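Local structure of NAD-dependent aldehyde dehydrogenase (Burkholderia multivorans, 5UJU) at residues H483-L488 with G535-A540; V321-I326 with D474-I479; I293-S298 with V314-A319; T352-I357 with V520-S525. The protein probably oxidises aldehydes to carboxylic acids with NAD+ as the electron acceptor. All blocks are in the same frame, centred on the assembly; numbering follows the deposited sequence.

Contact 1. Residues H483-L488 with G535-A540; sequences HGALTL and GANPAA
The buried contact between Ala485 and Asn537 joins two connecting segments: the link running from helix 469-483 into strand 487-491, and the long loop that follows strand 511-514. Its motif is an Asx turn set within a type I beta turn, Asn537 to Ala540. OD1 of Asn537 accepts from Ala539 N, two residues on, at 2.9 Å and in the carbonyl plane. The same oxygen takes a second bond from Ala485 N at 3.0 Å, whose donor stands above that plane by 55° and so makes a less well directed bond. The amide's other end is used too: ND2 donates to Ala485 O at 3.0 Å, on a lone pair, and also to Gly508 O. Four backbone groups therefore fix the rotation of one buried amide, and asparagine suits the place because it offers a donor and an acceptor together. CG lies between the backbone N and carbonyl carbon of its own residue (chi1 73°), which folds the amide back over the turn while presenting both ends to Ala485.

Gly484, the first residue beyond the helix, has a positive phi of 90° that glycine adopts easily. Lacking a side chain on the face pressed against the turn, it lets its CA come within 3.3 Å of Asn537 OD1. The Pro538 ring lies alongside, with CD 3.7 Å from Gly484 N, and its fixed phi fits the second position of the turn. Ala539 is small enough to push its methyl close to the opposing backbone, CB lying 3.3 Å from Ala485 N.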
loop_
_atom_site.group_PDB
_atom_site.type_symbol
_atom_site.label_atom_id
_atom_site.label_comp_id
_atom_site.label_asym_id
_atom_site.label_seq_id
_atom_site.Cartn_x
_atom_site.Cartn_y
_atom_site.Cartn_z
ATOM N N HIS A 483 -8.245 4.341 20.523
ATOM C CA HIS A 483 -7.672 3.106 21.031
ATOM C C HIS A 483 -7.774 1.936 20.057
ATOM O O HIS A 483 -7.198 0.874 20.331
ATOM C CB HIS A 483 -8.335 2.749 22.365
ATOM C CG HIS A 483 -8.157 3.801 23.414
ATOM N ND1 HIS A 483 -6.982 3.959 24.116
ATOM C CD2 HIS A 483 -8.996 4.767 23.862
ATOM C CE1 HIS A 483 -7.107 4.970 24.961
ATOM N NE2 HIS A 483 -8.320 5.478 24.827
ATOM N N GLY A 484 -8.459 2.106 18.929
ATOM C CA GLY A 484 -8.632 1.023 17.983
ATOM C C GLY A 484 -9.883 0.212 18.278
ATOM O O GLY A 484 -10.422 0.219 19.388
ATOM N N ALA A 485 -10.378 -0.464 17.239
ATOM C CA ALA A 485 -11.542 -1.327 17.409
ATOM C C ALA A 485 -11.749 -2.132 16.143
ATOM O O ALA A 485 -11.558 -1.613 15.040
ATOM C CB ALA A 485 -12.820 -0.527 17.721
ATOM N N LEU A 486 -12.196 -3.376 16.308
ATOM C CA LEU A 486 -12.594 -4.212 15.183
ATOM C C LEU A 486 -14.095 -4.241 14.949
ATOM O O LEU A 486 -14.517 -4.368 13.801
ATOM C CB LEU A 486 -12.100 -5.647 15.383
ATOM C CG LEU A 486 -10.600 -5.886 15.228
ATOM C CD1 LEU A 486 -10.331 -7.379 15.304
ATOM C CD2 LEU A 486 -10.046 -5.297 13.915
ATOM N N THR A 487 -14.924 -4.143 15.997
ATOM C CA THR A 487 -16.364 -4.171 15.793
ATOM C C THR A 487 -17.043 -3.141 16.677
ATOM O O THR A 487 -16.563 -2.806 17.768
ATOM C CB THR A 487 -16.972 -5.559 16.064
ATOM O OG1 THR A 487 -16.737 -5.933 17.423
ATOM C CG2 THR A 487 -16.353 -6.635 15.138
ATOM N N LEU A 488 -18.173 -2.650 16.180
ATOM C CA LEU A 488 -19.084 -1.779 16.911
ATOM C C LEU A 488 -20.501 -2.262 16.634
ATOM O O LEU A 488 -20.859 -2.509 15.478
ATOM C CB LEU A 488 -18.923 -0.318 16.483
ATOM C CG LEU A 488 -19.963 0.665 17.044
ATOM C CD1 LEU A 488 -19.804 0.834 18.565
ATOM C CD2 LEU A 488 -19.849 1.997 16.304
ATOM N N GLY A 535 -8.240 -0.856 8.707
ATOM C CA GLY A 535 -6.976 -0.188 8.485
ATOM C C GLY A 535 -6.968 1.290 8.827
ATOM O O GLY A 535 -5.958 1.959 8.568
ATOM N N ALA A 536 -8.061 1.830 9.385
ATOM C CA ALA A 536 -8.166 3.258 9.679
ATOM C C ALA A 536 -7.941 3.618 11.144
ATOM O O ALA A 536 -7.714 4.798 11.440
ATOM C CB ALA A 536 -9.546 3.800 9.264
ATOM N N ASN A 537 -8.007 2.669 12.070
ATOM C CA ASN A 537 -7.861 2.964 13.484
ATOM C C ASN A 537 -6.768 2.080 14.067
ATOM O O ASN A 537 -6.262 1.175 13.392
ATOM C CB ASN A 537 -9.221 2.834 14.223
ATOM C CG ASN A 537 -9.705 1.393 14.416
ATOM O OD1 ASN A 537 -8.938 0.480 14.724
ATOM N ND2 ASN A 537 -11.011 1.201 14.256
ATOM N N PRO A 538 -6.321 2.364 15.311
ATOM C CA PRO A 538 -5.129 1.679 15.841
ATOM C C PRO A 538 -5.228 0.171 16.048
ATOM O O PRO A 538 -4.238 -0.423 16.477
ATOM C CB PRO A 538 -4.903 2.386 17.182
ATOM C CG PRO A 538 -5.402 3.754 16.935
ATOM C CD PRO A 538 -6.623 3.580 16.084
ATOM N N ALA A 539 -6.367 -0.471 15.770
ATOM C CA ALA A 539 -6.432 -1.923 15.950
ATOM C C ALA A 539 -5.780 -2.702 14.803
ATOM O O ALA A 539 -5.501 -3.899 14.961
ATOM C CB ALA A 539 -7.883 -2.374 16.116
ATOM N N ALA A 540 -5.535 -2.062 13.663
ATOM C CA ALA A 540 -4.958 -2.736 12.502
ATOM C C ALA A 540 -4.626 -1.688 11.461
ATOM O O ALA A 540 -5.391 -0.736 11.284
ATOM C CB ALA A 540 -5.928 -3.771 11.907
#

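Contact 2. Residues V321-I326 with D474-I479; sequences VNQIVI and DLAGEI
Within the helix, Ile479 N donates to Leu475 O at 2.8 Å; Ile479 and Ala476, three residues apart, come on the same side and both face strand 323-326. Ile479 carries its CG2 anti to the backbone N, which places that methyl against Val321: CG2 lies 3.8 Å from Val321 CB, and the two branched side chains cross obliquely. One helical turn earlier, Ala476 presents its CB to Val325 CG2 at 4.0 Å. Alanine's small side chain suits this close approach: Gln323 lies over the same part of the helix, its CD 3.7 Å from Ala476 CA.

Helix 469-483 here covers one side of the mostly parallel sheet and belongs to a beta-alpha-beta crossover from strand 460-466 to strand 487-491, passing strands 356-360 and 323-326 on the way. Hence it runs nearly antiparallel to strand 323-326, at 166°, with the segment axes 9.3 Å apart. Every second residue, Val321 just before the strand and then Gln323 and Val325, points to the helix, and beta-branched Val325 suits the extended backbone. Phe452 and Tyr358 also pack on Ile479, whereas the more exposed Glu478 forms a salt bridge with Arg449.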
loop_
_atom_site.group_PDB
_atom_site.type_symbol
_atom_site.label_atom_id
_atom_site.label_comp_id
_atom_site.label_asym_id
_atom_site.label_seq_id
_atom_site.Cartn_x
_atom_site.Cartn_y
_atom_site.Cartn_z
ATOM N N VAL A 321 -10.748 -1.891 21.315
ATOM C CA VAL A 321 -11.836 -1.891 22.291
ATOM C C VAL A 321 -13.129 -2.076 21.511
ATOM O O VAL A 321 -13.605 -1.147 20.847
ATOM C CB VAL A 321 -11.869 -0.602 23.119
ATOM C CG1 VAL A 321 -13.078 -0.609 24.078
ATOM C CG2 VAL A 321 -10.558 -0.447 23.890
ATOM N N ASN A 322 -13.691 -3.282 21.559
ATOM C CA ASN A 322 -14.954 -3.557 20.886
ATOM C C ASN A 322 -16.121 -3.176 21.792
ATOM O O ASN A 322 -16.113 -3.463 22.994
ATOM C CB ASN A 322 -15.044 -5.024 20.488
ATOM C CG ASN A 322 -13.940 -5.417 19.502
ATOM O OD1 ASN A 322 -13.600 -4.647 18.607
ATOM N ND2 ASN A 322 -13.370 -6.598 19.685
ATOM N N GLN A 323 -17.128 -2.542 21.199
ATOM C CA GLN A 323 -18.121 -1.776 21.941
ATOM C C GLN A 323 -19.524 -2.108 21.458
ATOM O O GLN A 323 -19.734 -2.409 20.281
ATOM C CB GLN A 323 -17.863 -0.275 21.781
ATOM C CG GLN A 323 -16.616 0.212 22.501
ATOM C CD GLN A 323 -16.218 1.619 22.093
ATOM O OE1 GLN A 323 -16.031 1.913 20.907
ATOM N NE2 GLN A 323 -16.109 2.504 23.073
ATOM N N ILE A 324 -20.483 -2.068 22.390
ATOM C CA ILE A 324 -21.905 -2.177 22.082
ATOM C C ILE A 324 -22.604 -0.946 22.648
ATOM O O ILE A 324 -22.398 -0.597 23.814
ATOM C CB ILE A 324 -22.541 -3.452 22.669
ATOM C CG1 ILE A 324 -21.853 -4.720 22.161
ATOM C CG2 ILE A 324 -24.012 -3.516 22.313
ATOM C CD1 ILE A 324 -22.455 -5.984 22.775
ATOM N N VAL A 325 -23.429 -0.297 21.830
ATOM C CA VAL A 325 -24.254 0.827 22.257
ATOM C C VAL A 325 -25.695 0.343 22.293
ATOM O O VAL A 325 -26.249 -0.047 21.256
ATOM C CB VAL A 325 -24.101 2.041 21.328
ATOM C CG1 VAL A 325 -25.141 3.104 21.694
ATOM C CG2 VAL A 325 -22.688 2.640 21.427
ATOM N N ILE A 326 -26.301 0.351 23.480
ATOM C CA ILE A 326 -27.691 -0.064 23.651
ATOM C C ILE A 326 -28.541 1.182 23.864
ATOM O O ILE A 326 -28.424 1.872 24.886
ATOM C CB ILE A 326 -27.876 -1.062 24.802
ATOM C CG1 ILE A 326 -27.036 -2.322 24.559
ATOM C CG2 ILE A 326 -29.345 -1.420 24.905
ATOM C CD1 ILE A 326 -27.246 -3.434 25.582
ATOM N N ASP A 474 -20.953 9.179 21.127
ATOM C CA ASP A 474 -19.771 10.032 21.069
ATOM C C ASP A 474 -18.571 9.317 21.674
ATOM O O ASP A 474 -17.462 9.357 21.124
ATOM C CB ASP A 474 -20.035 11.349 21.796
ATOM C CG ASP A 474 -18.851 12.304 21.717
ATOM O OD1 ASP A 474 -18.480 12.698 20.592
ATOM O OD2 ASP A 474 -18.278 12.644 22.771
ATOM N N LEU A 475 -18.782 8.657 22.814
ATOM C CA LEU A 475 -17.710 7.924 23.470
ATOM C C LEU A 475 -17.216 6.764 22.606
ATOM O O LEU A 475 -16.003 6.561 22.460
ATOM C CB LEU A 475 -18.200 7.427 24.825
ATOM C CG LEU A 475 -17.117 6.947 25.774
ATOM C CD1 LEU A 475 -16.073 8.028 25.918
ATOM C CD2 LEU A 475 -17.732 6.611 27.117
ATOM N N ALA A 476 -18.140 6.000 22.012
ATOM C CA ALA A 476 -17.749 4.823 21.242
ATOM C C ALA A 476 -16.908 5.208 20.029
ATOM O O ALA A 476 -15.866 4.593 19.760
ATOM C CB ALA A 476 -18.985 4.038 20.813
ATOM N N GLY A 477 -17.341 6.231 19.286
ATOM C CA GLY A 477 -16.558 6.696 18.148
ATOM C C GLY A 477 -15.203 7.243 18.553
ATOM O O GLY A 477 -14.203 7.037 17.858
ATOM N N GLU A 478 -15.150 7.957 19.680
ATOM C CA GLU A 478 -13.882 8.499 20.149
ATOM C C GLU A 478 -12.925 7.387 20.551
ATOM O O GLU A 478 -11.739 7.425 20.200
ATOM C CB GLU A 478 -14.118 9.447 21.323
ATOM C CG GLU A 478 -12.848 9.925 21.993
ATOM C CD GLU A 478 -13.117 10.742 23.252
ATOM O OE1 GLU A 478 -14.230 11.293 23.400
ATOM O OE2 GLU A 478 -12.205 10.832 24.091
ATOM N N ILE A 479 -13.426 6.391 21.282
ATOM C CA ILE A 479 -12.565 5.332 21.796
ATOM C C ILE A 479 -12.070 4.445 20.664
ATOM O O ILE A 479 -10.919 3.995 20.671
ATOM C CB ILE A 479 -13.309 4.526 22.875
ATOM C CG1 ILE A 479 -13.401 5.349 24.164
ATOM C CG2 ILE A 479 -12.625 3.172 23.116
ATOM C CD1 ILE A 479 -14.271 4.720 25.245
#

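Contact 3. Residues I293-S298 with V314-A319; sequences IDFTGS and VYTEKA
In both Asp294 and Tyr315 CG is anti to the carbonyl carbon (chi1 -73° and -51°), which makes the carboxylate and phenol ring lean the same way from neighbouring strands and lie side by side. Their planes differ by only 10°, and Asp294 OD1 approaches Tyr315 CB at 3.4 Å. The backbones that carry them pair in parallel. Tyr315 N bonds to Ile293 O and Phe295 N to Tyr315 O, each at 2.8 Å; Glu317 N then reaches Phe295 O, and Gly297 N closes the series on Glu317 O at 2.9 Å.

These are the two strands of a beta-alpha-beta unit around helix 299-308, in the sheet whose parallel strands, as in relatives, probably form the core of the NAD-binding domain. Ser298 starts that helix as its N-cap, with OG accepting from Asn301 N. On the sheet face of Ile293 and Phe295, apolar side chains suit the packing: both touch Leu211, and the phenyl ring meets Leu305 of the helix. On the other face Thr296 lies beside Glu317, its OG1 3.9 Å from Glu317 CB.

Arg553 bridges Asp294 and Tyr315, forming a salt bridge with Asp294 OD2 and a cation-pi contact with the ring; its positive charge would probably favour an ionised Asp294 in this buried setting.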
loop_
_atom_site.group_PDB
_atom_site.type_symbol
_atom_site.label_atom_id
_atom_site.label_comp_id
_atom_site.label_asym_id
_atom_site.label_seq_id
_atom_site.Cartn_x
_atom_site.Cartn_y
_atom_site.Cartn_z
ATOM N N ILE A 293 6.081 -8.167 6.158
ATOM C CA ILE A 293 5.791 -8.731 7.479
ATOM C C ILE A 293 4.289 -8.665 7.704
ATOM O O ILE A 293 3.693 -7.590 7.560
ATOM C CB ILE A 293 6.521 -7.977 8.610
ATOM C CG1 ILE A 293 8.040 -7.993 8.405
ATOM C CG2 ILE A 293 6.112 -8.545 10.003
ATOM C CD1 ILE A 293 8.811 -7.152 9.433
ATOM N N ASP A 294 3.679 -9.800 8.055
ATOM C CA ASP A 294 2.278 -9.860 8.474
ATOM C C ASP A 294 2.221 -10.313 9.926
ATOM O O ASP A 294 2.691 -11.407 10.256
ATOM C CB ASP A 294 1.458 -10.805 7.581
ATOM C CG ASP A 294 1.200 -10.224 6.189
ATOM O OD1 ASP A 294 0.135 -9.606 5.956
ATOM O OD2 ASP A 294 2.083 -10.345 5.325
ATOM N N PHE A 295 1.638 -9.477 10.788
ATOM C CA PHE A 295 1.696 -9.683 12.229
ATOM C C PHE A 295 0.309 -9.604 12.850
ATOM O O PHE A 295 -0.471 -8.697 12.532
ATOM C CB PHE A 295 2.617 -8.643 12.873
ATOM C CG PHE A 295 2.473 -8.530 14.378
ATOM C CD1 PHE A 295 1.555 -7.653 14.943
ATOM C CD2 PHE A 295 3.276 -9.281 15.222
ATOM C CE1 PHE A 295 1.438 -7.533 16.326
ATOM C CE2 PHE A 295 3.168 -9.168 16.605
ATOM C CZ PHE A 295 2.248 -8.290 17.159
ATOM N N THR A 296 0.032 -10.531 13.773
ATOM C CA THR A 296 -1.137 -10.468 14.647
ATOM C C THR A 296 -0.680 -10.558 16.097
ATOM O O THR A 296 0.031 -11.499 16.461
ATOM C CB THR A 296 -2.127 -11.607 14.360
ATOM O OG1 THR A 296 -2.539 -11.565 12.994
ATOM C CG2 THR A 296 -3.359 -11.467 15.247
ATOM N N GLY A 297 -1.070 -9.590 16.920
ATOM C CA GLY A 297 -0.662 -9.638 18.317
ATOM C C GLY A 297 -0.879 -8.314 19.013
ATOM O O GLY A 297 -1.801 -7.566 18.680
ATOM N N SER A 298 -0.007 -8.029 19.979
ATOM C CA SER A 298 -0.184 -6.852 20.820
ATOM C C SER A 298 0.024 -5.569 20.028
ATOM O O SER A 298 0.738 -5.533 19.016
ATOM C CB SER A 298 0.781 -6.865 22.011
ATOM O OG SER A 298 2.100 -6.529 21.618
ATOM N N VAL A 314 4.752 -3.614 6.300
ATOM C CA VAL A 314 4.276 -4.224 7.535
ATOM C C VAL A 314 2.753 -4.140 7.590
ATOM O O VAL A 314 2.178 -3.049 7.472
ATOM C CB VAL A 314 4.915 -3.554 8.760
ATOM C CG1 VAL A 314 4.476 -4.250 10.038
ATOM C CG2 VAL A 314 6.421 -3.595 8.634
ATOM N N TYR A 315 2.107 -5.291 7.771
ATOM C CA TYR A 315 0.661 -5.397 7.926
ATOM C C TYR A 315 0.375 -5.935 9.315
ATOM O O TYR A 315 0.900 -6.985 9.690
ATOM C CB TYR A 315 0.067 -6.321 6.867
ATOM C CG TYR A 315 0.517 -5.963 5.468
ATOM C CD1 TYR A 315 -0.218 -5.069 4.696
ATOM C CD2 TYR A 315 1.676 -6.510 4.924
ATOM C CE1 TYR A 315 0.172 -4.727 3.423
ATOM C CE2 TYR A 315 2.091 -6.169 3.644
ATOM C CZ TYR A 315 1.334 -5.271 2.900
ATOM O OH TYR A 315 1.708 -4.923 1.628
ATOM N N THR A 316 -0.441 -5.215 10.086
ATOM C CA THR A 316 -0.599 -5.541 11.496
ATOM C C THR A 316 -2.068 -5.674 11.850
ATOM O O THR A 316 -2.917 -4.958 11.301
ATOM C CB THR A 316 0.036 -4.486 12.421
ATOM O OG1 THR A 316 -0.537 -3.197 12.149
ATOM C CG2 THR A 316 1.559 -4.424 12.242
ATOM N N GLU A 317 -2.337 -6.625 12.752
ATOM C CA GLU A 317 -3.574 -6.751 13.524
ATOM C C GLU A 317 -3.197 -6.616 14.990
ATOM O O GLU A 317 -2.394 -7.408 15.496
ATOM C CB GLU A 317 -4.256 -8.101 13.303
ATOM C CG GLU A 317 -4.643 -8.438 11.877
ATOM C CD GLU A 317 -5.998 -7.866 11.521
ATOM O OE1 GLU A 317 -6.776 -7.593 12.461
ATOM O OE2 GLU A 317 -6.295 -7.716 10.317
ATOM N N LYS A 318 -3.769 -5.623 15.668
ATOM C CA LYS A 318 -3.398 -5.289 17.038
ATOM C C LYS A 318 -4.654 -5.309 17.920
ATOM O O LYS A 318 -5.709 -5.802 17.524
ATOM C CB LYS A 318 -2.659 -3.943 17.060
ATOM C CG LYS A 318 -1.380 -3.937 16.167
ATOM C CD LYS A 318 -0.881 -2.521 15.844
ATOM C CE LYS A 318 -1.758 -1.807 14.829
ATOM N NZ LYS A 318 -1.153 -0.498 14.428
ATOM N N ALA A 319 -4.540 -4.758 19.117
ATOM C CA ALA A 319 -5.656 -4.772 20.055
ATOM C C ALA A 319 -6.560 -3.569 19.843
ATOM O O ALA A 319 -6.124 -2.511 19.385
ATOM C CB ALA A 319 -5.147 -4.773 21.496
#

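Contact 4. Residues T352-I357 with V520-S525; sequences TAPQNI and VFVNQS
Val522 meets 352-357 through CG1, which lies 3.9 Å from Pro354 CD; the two side chains slide past each other in opposite directions. CG1 sits between the residue's own backbone N and carbonyl carbon (chi1 70°), bringing it round to the proline ring, while its CG2 packs against Thr487.

Asn523 follows, in the type I beta turn from Phe521 to Gln524. Its carbonyl O accepts from Thr352 OG1 at 2.7 Å, in the carbonyl plane and on a lone pair, with a C=O...donor angle of 112°. Threonine suits this buried spot because its short side chain holds the hydroxyl close to the backbone oxygen. The Asn523 amide turns elsewhere: ND2 donates to Ser342 O of helix 332-344 and rests 3.7 Å from Ala353 CB.

Segment 352-357 leads from the neighbourhood of the bound sodium ion, which is seen at Gly348 and Gly458 and lies about 4 Å from the Ala353 side chain, into strand 356-360 of the mostly parallel sheet. Pro354, with no N-H to satisfy, is a natural choice where the chain passes buried between Ile324 and the loop.

Gln524 closes the turn, its N donating to Phe521 O at 2.8 Å. Its side chain curls back so that OE1 accepts from Phe521 N, also at 2.8 Å, with the donor 41° out of the carbonyl plane. Beyond the chain, Gln524 O accepts from Arg560 of the second subunit.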
loop_
_atom_site.group_PDB
_atom_site.type_symbol
_atom_site.label_atom_id
_atom_site.label_comp_id
_atom_site.label_asym_id
_atom_site.label_seq_id
_atom_site.Cartn_x
_atom_site.Cartn_y
_atom_site.Cartn_z
ATOM N N THR A 352 -12.834 -10.068 17.856
ATOM C CA THR A 352 -14.043 -9.335 17.511
ATOM C C THR A 352 -15.071 -9.309 18.639
ATOM O O THR A 352 -16.149 -8.747 18.454
ATOM C CB THR A 352 -14.679 -9.962 16.282
ATOM O OG1 THR A 352 -14.803 -11.360 16.532
ATOM C CG2 THR A 352 -13.811 -9.751 15.035
ATOM N N ALA A 353 -14.767 -9.915 19.782
ATOM C CA ALA A 353 -15.741 -10.042 20.862
ATOM C C ALA A 353 -15.965 -8.701 21.558
ATOM O O ALA A 353 -15.014 -7.944 21.771
ATOM C CB ALA A 353 -15.259 -11.059 21.884
ATOM N N PRO A 354 -17.198 -8.400 21.966
ATOM C CA PRO A 354 -17.455 -7.113 22.629
ATOM C C PRO A 354 -16.872 -7.069 24.034
ATOM O O PRO A 354 -16.860 -8.062 24.765
ATOM C CB PRO A 354 -18.991 -7.036 22.676
ATOM C CG PRO A 354 -19.439 -8.478 22.699
ATOM C CD PRO A 354 -18.420 -9.228 21.849
ATOM N N GLN A 355 -16.407 -5.887 24.424
ATOM C CA GLN A 355 -15.962 -5.668 25.794
ATOM C C GLN A 355 -16.811 -4.643 26.534
ATOM O O GLN A 355 -17.178 -4.872 27.693
ATOM C CB GLN A 355 -14.495 -5.228 25.815
ATOM C CG GLN A 355 -13.988 -4.921 27.219
ATOM C CD GLN A 355 -12.568 -4.377 27.230
ATOM O OE1 GLN A 355 -11.609 -5.125 27.083
ATOM N NE2 GLN A 355 -12.431 -3.070 27.407
ATOM N N ASN A 356 -17.115 -3.509 25.908
ATOM C CA ASN A 356 -17.810 -2.400 26.552
ATOM C C ASN A 356 -19.249 -2.332 26.057
ATOM O O ASN A 356 -19.496 -2.326 24.845
ATOM C CB ASN A 356 -17.087 -1.081 26.282
ATOM C CG ASN A 356 -15.678 -1.045 26.882
ATOM O OD1 ASN A 356 -15.236 -1.981 27.550
ATOM N ND2 ASN A 356 -14.972 0.041 26.640
ATOM N N ILE A 357 -20.195 -2.276 26.992
ATOM C CA ILE A 357 -21.620 -2.247 26.677
ATOM C C ILE A 357 -22.206 -0.987 27.318
ATOM O O ILE A 357 -22.356 -0.922 28.544
ATOM C CB ILE A 357 -22.324 -3.519 27.172
ATOM C CG1 ILE A 357 -21.640 -4.758 26.564
ATOM C CG2 ILE A 357 -23.805 -3.503 26.807
ATOM C CD1 ILE A 357 -22.134 -6.077 27.118
ATOM N N VAL A 520 -26.823 -14.203 13.964
ATOM C CA VAL A 520 -25.550 -13.617 13.557
ATOM C C VAL A 520 -25.022 -12.790 14.725
ATOM O O VAL A 520 -25.760 -11.984 15.307
ATOM C CB VAL A 520 -25.694 -12.766 12.281
ATOM C CG1 VAL A 520 -24.405 -12.008 11.992
ATOM C CG2 VAL A 520 -26.069 -13.644 11.090
ATOM N N PHE A 521 -23.761 -13.010 15.087
ATOM C CA PHE A 521 -23.154 -12.345 16.229
ATOM C C PHE A 521 -22.046 -11.410 15.771
ATOM O O PHE A 521 -21.376 -11.660 14.759
ATOM C CB PHE A 521 -22.600 -13.364 17.229
ATOM C CG PHE A 521 -23.587 -14.427 17.586
ATOM C CD1 PHE A 521 -24.657 -14.136 18.428
ATOM C CD2 PHE A 521 -23.476 -15.708 17.054
ATOM C CE1 PHE A 521 -25.588 -15.102 18.749
ATOM C CE2 PHE A 521 -24.406 -16.683 17.370
ATOM C CZ PHE A 521 -25.468 -16.379 18.227
ATOM N N VAL A 522 -21.877 -10.313 16.523
ATOM C CA VAL A 522 -20.868 -9.324 16.158
ATOM C C VAL A 522 -19.494 -9.973 16.036
ATOM O O VAL A 522 -18.654 -9.509 15.259
ATOM C CB VAL A 522 -20.862 -8.152 17.165
ATOM C CG1 VAL A 522 -20.304 -8.591 18.519
ATOM C CG2 VAL A 522 -20.091 -6.960 16.589
ATOM N N ASN A 523 -19.259 -11.087 16.754
ATOM C CA ASN A 523 -17.972 -11.767 16.647
ATOM C C ASN A 523 -17.724 -12.281 15.235
ATOM O O ASN A 523 -16.566 -12.416 14.830
ATOM C CB ASN A 523 -17.870 -12.966 17.597
ATOM C CG ASN A 523 -18.431 -12.681 18.979
ATOM O OD1 ASN A 523 -19.500 -12.093 19.113
ATOM N ND2 ASN A 523 -17.709 -13.112 20.012
ATOM N N GLN A 524 -18.780 -12.573 14.480
ATOM C CA GLN A 524 -18.654 -13.317 13.232
ATOM C C GLN A 524 -18.393 -12.403 12.039
ATOM O O GLN A 524 -18.886 -11.272 11.971
ATOM C CB GLN A 524 -19.920 -14.130 12.968
ATOM C CG GLN A 524 -20.205 -15.175 14.023
ATOM C CD GLN A 524 -21.571 -15.804 13.857
ATOM O OE1 GLN A 524 -22.566 -15.116 13.622
ATOM N NE2 GLN A 524 -21.621 -17.128 13.950
ATOM N N SER A 525 -17.602 -12.910 11.090
ATOM C CA SER A 525 -17.429 -12.220 9.820
ATOM C C SER A 525 -17.217 -13.260 8.729
ATOM O O SER A 525 -16.575 -14.292 8.952
ATOM C CB SER A 525 -16.263 -11.211 9.849
ATOM O OG SER A 525 -14.991 -11.837 9.813
#

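Contacts 1, 2 and 4 cluster in one alpha/beta domain, with centres 11 to 13 Å apart, around the neighbouring strands 356-360, 323-326 and 487-491 of a single sheet. Contact 3 belongs to the other sheet: its centre is 12 Å from contact 1 but about 20 Å from contact 4 and 22 Å from contact 2. Along the chain it closes first; contacts 2 and 4 then interleave, as do contacts 4 and 1. The segment 314-319 runs almost directly into 321-326, so one piece of chain passes between the sheets; within contact 1, 535-540 touches 314-319 and 483-488 touches 321-326. Contacts 1 and 4 also reach the second subunit, bringing the junction close to the dimer interface.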